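Local coordinates for dehydrogenase (Chromobacterium violaceum, PDB 3Q2I), which probably oxidises UDP-N-acetylglucosaminuronic acid with NAD as cofactor, an early step in making 2,3-diacetamido-2,3-dideoxy-D-mannuronic acid, at residues I6-L18 against Y307-A319. Residues are numbered along the deposited sequence; the frame is centred on the assembly and turned at random.
Sequences IPPITDRKIRFAL and YYDNVIKTMRGEA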
loop_
_atom_site.group_PDB
_atom_site.type_symbol
_atom_site.label_atom_id
_atom_site.label_comp_id
_atom_site.label_asym_id
_atom_site.label_seq_id
_atom_site.Cartn_x
_atom_site.Cartn_y
_atom_site.Cartn_z
ATOM N N ILE A 6 -6.749 -47.583 10.010
ATOM C CA ILE A 6 -6.865 -47.988 11.413
ATOM C C ILE A 6 -7.865 -49.144 11.574
ATOM O O ILE A 6 -8.935 -49.150 10.971
ATOM C CB ILE A 6 -7.387 -46.810 12.242
ATOM C CG1 ILE A 6 -6.399 -45.641 12.216
ATOM C CG2 ILE A 6 -7.649 -47.224 13.664
ATOM C CD1 ILE A 6 -6.827 -44.515 13.131
ATOM N N PRO A 7 -7.537 -50.139 12.406
ATOM C CA PRO A 7 -8.464 -51.273 12.541
ATOM C C PRO A 7 -9.729 -50.926 13.330
ATOM O O PRO A 7 -9.633 -50.265 14.376
ATOM C CB PRO A 7 -7.648 -52.303 13.327
ATOM C CG PRO A 7 -6.235 -51.824 13.287
ATOM C CD PRO A 7 -6.289 -50.339 13.158
ATOM N N PRO A 8 -10.896 -51.392 12.858
ATOM C CA PRO A 8 -12.148 -51.165 13.588
ATOM C C PRO A 8 -12.097 -51.700 15.027
ATOM O O PRO A 8 -11.292 -52.573 15.380
ATOM C CB PRO A 8 -13.209 -51.885 12.752
ATOM C CG PRO A 8 -12.523 -52.381 11.509
ATOM C CD PRO A 8 -11.048 -52.379 11.771
ATOM N N ILE A 9 -12.931 -51.132 15.883
ATOM C CA ILE A 9 -13.051 -51.595 17.254
ATOM C C ILE A 9 -14.380 -52.348 17.331
ATOM O O ILE A 9 -15.430 -51.795 16.997
ATOM C CB ILE A 9 -13.010 -50.399 18.229
ATOM C CG1 ILE A 9 -11.622 -49.758 18.159
ATOM C CG2 ILE A 9 -13.263 -50.859 19.651
ATOM C CD1 ILE A 9 -11.545 -48.421 18.840
ATOM N N THR A 10 -14.334 -53.628 17.699
ATOM C CA THR A 10 -15.440 -54.528 17.333
ATOM C C THR A 10 -16.249 -55.034 18.523
ATOM O O THR A 10 -17.483 -54.987 18.509
ATOM C CB THR A 10 -14.996 -55.724 16.441
ATOM O OG1 THR A 10 -13.653 -56.107 16.770
ATOM C CG2 THR A 10 -15.027 -55.349 14.962
ATOM N N ASP A 11 -15.563 -55.508 19.555
ATOM C CA ASP A 11 -16.238 -56.404 20.494
ATOM C C ASP A 11 -16.285 -55.797 21.882
ATOM O O ASP A 11 -16.359 -56.503 22.892
ATOM C CB ASP A 11 -15.580 -57.788 20.535
ATOM C CG ASP A 11 -15.798 -58.568 19.254
ATOM O OD1 ASP A 11 -16.952 -58.638 18.777
ATOM O OD2 ASP A 11 -14.802 -59.083 18.710
ATOM N N ARG A 12 -16.255 -54.471 21.925
ATOM C CA ARG A 12 -16.435 -53.769 23.183
ATOM C C ARG A 12 -17.104 -52.435 22.858
ATOM O O ARG A 12 -17.296 -52.072 21.696
ATOM C CB ARG A 12 -15.089 -53.567 23.887
ATOM C CG ARG A 12 -13.981 -53.015 22.990
ATOM C CD ARG A 12 -12.784 -52.603 23.831
ATOM N NE ARG A 12 -11.703 -52.006 23.057
ATOM C CZ ARG A 12 -11.613 -50.700 22.798
ATOM N NH1 ARG A 12 -12.566 -49.862 23.198
ATOM N NH2 ARG A 12 -10.576 -50.243 22.116
ATOM N N LYS A 13 -17.512 -51.710 23.887
ATOM C CA LYS A 13 -17.942 -50.338 23.645
ATOM C C LYS A 13 -16.705 -49.490 23.319
ATOM O O LYS A 13 -15.593 -49.780 23.770
ATOM C CB LYS A 13 -18.672 -49.817 24.880
ATOM C CG LYS A 13 -20.012 -50.517 25.137
ATOM C CD LYS A 13 -20.464 -50.289 26.564
ATOM C CE LYS A 13 -21.805 -50.970 26.844
ATOM N NZ LYS A 13 -22.278 -50.661 28.227
ATOM N N ILE A 14 -16.904 -48.445 22.515
ATOM C CA ILE A 14 -15.899 -47.371 22.415
ATOM C C ILE A 14 -15.742 -46.592 23.727
ATOM O O ILE A 14 -16.731 -46.248 24.379
ATOM C CB ILE A 14 -16.291 -46.353 21.316
ATOM C CG1 ILE A 14 -16.801 -47.077 20.060
ATOM C CG2 ILE A 14 -15.111 -45.402 21.036
ATOM C CD1 ILE A 14 -15.752 -48.031 19.443
ATOM N N ARG A 15 -14.500 -46.309 24.098
ATOM C CA ARG A 15 -14.200 -45.667 25.351
ATOM C C ARG A 15 -13.886 -44.185 25.126
ATOM O O ARG A 15 -13.084 -43.875 24.237
ATOM C CB ARG A 15 -13.059 -46.398 26.038
ATOM C CG ARG A 15 -13.485 -47.856 26.297
ATOM C CD ARG A 15 -12.377 -48.655 26.914
ATOM N NE ARG A 15 -11.360 -49.080 25.957
ATOM C CZ ARG A 15 -10.430 -49.988 26.242
ATOM N NH1 ARG A 15 -10.413 -50.547 27.444
ATOM N NH2 ARG A 15 -9.521 -50.339 25.339
ATOM N N PHE A 16 -14.541 -43.327 25.900
ATOM C CA PHE A 16 -14.328 -41.861 25.844
ATOM C C PHE A 16 -13.713 -41.324 27.130
ATOM O O PHE A 16 -14.013 -41.781 28.243
ATOM C CB PHE A 16 -15.671 -41.203 25.594
ATOM C CG PHE A 16 -16.203 -41.391 24.191
ATOM C CD1 PHE A 16 -15.903 -40.469 23.190
ATOM C CD2 PHE A 16 -16.922 -42.529 23.835
ATOM C CE1 PHE A 16 -16.380 -40.655 21.908
ATOM C CE2 PHE A 16 -17.409 -42.717 22.557
ATOM C CZ PHE A 16 -17.116 -41.790 21.576
ATOM N N ALA A 17 -12.845 -40.312 27.025
ATOM C CA ALA A 17 -12.460 -39.537 28.197
ATOM C C ALA A 17 -12.834 -38.086 27.867
ATOM O O ALA A 17 -12.960 -37.721 26.666
ATOM C CB ALA A 17 -10.973 -39.634 28.470
ATOM N N LEU A 18 -13.122 -37.297 28.900
ATOM C CA LEU A 18 -13.506 -35.915 28.633
ATOM C C LEU A 18 -12.767 -34.914 29.516
ATOM O O LEU A 18 -12.574 -35.127 30.711
ATOM C CB LEU A 18 -15.017 -35.720 28.748
ATOM C CG LEU A 18 -15.675 -34.327 28.673
ATOM C CD1 LEU A 18 -17.009 -34.356 28.021
ATOM C CD2 LEU A 18 -15.670 -33.526 29.976
ATOM N N TYR A 307 -24.226 -36.396 16.348
ATOM C CA TYR A 307 -22.805 -36.247 16.112
ATOM C C TYR A 307 -22.075 -37.457 16.651
ATOM O O TYR A 307 -21.165 -38.025 16.027
ATOM C CB TYR A 307 -22.256 -34.976 16.815
ATOM C CG TYR A 307 -20.828 -34.722 16.427
ATOM C CD1 TYR A 307 -19.764 -35.104 17.248
ATOM C CD2 TYR A 307 -20.560 -34.169 15.185
ATOM C CE1 TYR A 307 -18.453 -34.916 16.841
ATOM C CE2 TYR A 307 -19.244 -33.983 14.780
ATOM C CZ TYR A 307 -18.212 -34.353 15.606
ATOM O OH TYR A 307 -16.923 -34.185 15.125
ATOM N N TYR A 308 -22.454 -37.870 17.855
ATOM C CA TYR A 308 -21.796 -39.014 18.436
ATOM C C TYR A 308 -22.017 -40.322 17.635
ATOM O O TYR A 308 -21.108 -41.137 17.571
ATOM C CB TYR A 308 -22.268 -39.167 19.881
ATOM C CG TYR A 308 -21.328 -38.519 20.846
ATOM C CD1 TYR A 308 -20.264 -39.210 21.391
ATOM C CD2 TYR A 308 -21.438 -37.156 21.125
ATOM C CE1 TYR A 308 -19.375 -38.615 22.257
ATOM C CE2 TYR A 308 -20.587 -36.576 22.015
ATOM C CZ TYR A 308 -19.522 -37.257 22.540
ATOM O OH TYR A 308 -18.704 -36.618 23.435
ATOM N N ASP A 309 -23.144 -40.482 16.955
ATOM C CA ASP A 309 -23.375 -41.699 16.154
ATOM C C ASP A 309 -22.298 -41.764 15.047
ATOM O O ASP A 309 -21.705 -42.815 14.823
ATOM C CB ASP A 309 -24.767 -41.640 15.526
ATOM C CG ASP A 309 -25.075 -42.834 14.620
ATOM O OD1 ASP A 309 -24.874 -43.969 15.086
ATOM O OD2 ASP A 309 -25.483 -42.655 13.451
ATOM N N ASN A 310 -22.005 -40.653 14.353
ATOM C CA ASN A 310 -20.924 -40.709 13.366
ATOM C C ASN A 310 -19.540 -41.029 13.943
ATOM O O ASN A 310 -18.742 -41.729 13.296
ATOM C CB ASN A 310 -20.904 -39.437 12.488
ATOM C CG ASN A 310 -19.625 -39.316 11.661
ATOM O OD1 ASN A 310 -18.794 -38.462 11.943
ATOM N ND2 ASN A 310 -19.471 -40.155 10.631
ATOM N N VAL A 311 -19.226 -40.508 15.129
ATOM C CA VAL A 311 -17.932 -40.723 15.739
ATOM C C VAL A 311 -17.813 -42.207 16.121
ATOM O O VAL A 311 -16.782 -42.828 15.876
ATOM C CB VAL A 311 -17.748 -39.850 16.973
ATOM C CG1 VAL A 311 -16.494 -40.183 17.755
ATOM C CG2 VAL A 311 -17.755 -38.337 16.570
ATOM N N ILE A 312 -18.894 -42.730 16.698
ATOM C CA ILE A 312 -18.956 -44.168 17.020
ATOM C C ILE A 312 -18.830 -45.033 15.788
ATOM O O ILE A 312 -17.962 -45.896 15.769
ATOM C CB ILE A 312 -20.231 -44.485 17.838
ATOM C CG1 ILE A 312 -20.051 -43.913 19.250
ATOM C CG2 ILE A 312 -20.455 -46.038 17.975
ATOM C CD1 ILE A 312 -21.390 -43.667 19.933
ATOM N N LYS A 313 -19.632 -44.784 14.765
ATOM C CA LYS A 313 -19.496 -45.512 13.503
ATOM C C LYS A 313 -18.091 -45.435 12.920
ATOM O O LYS A 313 -17.524 -46.438 12.462
ATOM C CB LYS A 313 -20.544 -45.094 12.480
ATOM C CG LYS A 313 -21.976 -45.428 12.860
ATOM C CD LYS A 313 -22.921 -44.881 11.820
ATOM C CE LYS A 313 -24.173 -45.737 11.823
ATOM N NZ LYS A 313 -25.373 -44.916 12.071
ATOM N N THR A 314 -17.451 -44.264 13.008
ATOM C CA THR A 314 -16.101 -44.190 12.465
ATOM C C THR A 314 -15.201 -45.160 13.207
ATOM O O THR A 314 -14.365 -45.840 12.590
ATOM C CB THR A 314 -15.548 -42.716 12.611
ATOM O OG1 THR A 314 -16.376 -41.878 11.809
ATOM C CG2 THR A 314 -14.088 -42.599 12.163
ATOM N N MET A 315 -15.302 -45.196 14.525
ATOM C CA MET A 315 -14.418 -46.023 15.343
ATOM C C MET A 315 -14.673 -47.524 15.083
ATOM O O MET A 315 -13.754 -48.347 15.211
ATOM C CB MET A 315 -14.601 -45.711 16.819
ATOM C CG MET A 315 -14.152 -44.305 17.237
ATOM S SD MET A 315 -12.569 -43.818 16.511
ATOM C CE MET A 315 -11.593 -44.628 17.730
ATOM N N ARG A 316 -15.871 -47.810 14.591
ATOM C CA ARG A 316 -16.273 -49.203 14.319
ATOM C C ARG A 316 -16.030 -49.588 12.872
ATOM O O ARG A 316 -16.397 -50.693 12.448
ATOM C CB ARG A 316 -17.744 -49.393 14.652
ATOM C CG ARG A 316 -17.949 -49.453 16.122
ATOM C CD ARG A 316 -18.265 -50.825 16.626
ATOM N NE ARG A 316 -19.051 -50.570 17.821
ATOM C CZ ARG A 316 -18.570 -50.647 19.055
ATOM N NH1 ARG A 316 -19.358 -50.338 20.073
ATOM N NH2 ARG A 316 -17.337 -51.095 19.262
ATOM N N GLY A 317 -15.393 -48.707 12.108
ATOM C CA GLY A 317 -15.127 -48.965 10.699
ATOM C C GLY A 317 -16.313 -48.791 9.778
ATOM O O GLY A 317 -16.210 -49.077 8.580
ATOM N N GLU A 318 -17.428 -48.264 10.294
ATOM C CA GLU A 318 -18.678 -48.229 9.569
ATOM C C GLU A 318 -18.870 -46.931 8.792
ATOM O O GLU A 318 -19.715 -46.805 7.901
ATOM C CB GLU A 318 -19.812 -48.407 10.576
ATOM C CG GLU A 318 -19.724 -49.739 11.329
ATOM C CD GLU A 318 -20.726 -49.837 12.488
ATOM O OE1 GLU A 318 -21.142 -48.802 13.047
ATOM O OE2 GLU A 318 -21.125 -50.966 12.853
ATOM N N ALA A 319 -18.071 -45.933 9.139
ATOM C CA ALA A 319 -18.137 -44.706 8.362
ATOM C C ALA A 319 -16.830 -43.957 8.529
ATOM O O ALA A 319 -15.912 -44.417 9.210
ATOM C CB ALA A 319 -19.281 -43.843 8.848
#
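F16 and I14, on strand 14-18, rest on helix 307-315. Y308 sends CE1 over one face of the F16 ring, 3.6 Å from F16 CE1. The ring planes meet at 57°, an oblique pair. V311 CG1 and I312 CG1 sit at the edge of the F16 ring. The Y308 hydroxyl is hydrogen-bonded to H28 ND1, on helix 25-34. I14 CD1 packs 3.7 Å from M315 CB. M315 bends at chi2 and chi3 and runs beside I9, with M315 CE 4.0 Å from I9 CD1.

I14 also lies under one face of the R316 guanidinium. The R316 chain turns at chi2 (-107°), and its end comes back to the loop 9-13. R316 NH2 reaches I9 O at 3.0 Å, nearly straight but from above the carbonyl plane. R316 NH2 also meets R12 O at 2.6 Å in a more bent bond. R316 NH1 adds a weak hydrogen bond to R12 O. Nearby, I9 N donates to M315 O at 3.0 Å, so the loop ties to the last turn of the helix. G317 then closes that helix in a Schellman motif, beside P8.

The arrangement is a helix from late in the chain, 304-315, packed back on the parallel sheet of the NAD-binding Rossmann fold, against strands 14-19, 78-81 and 101-104.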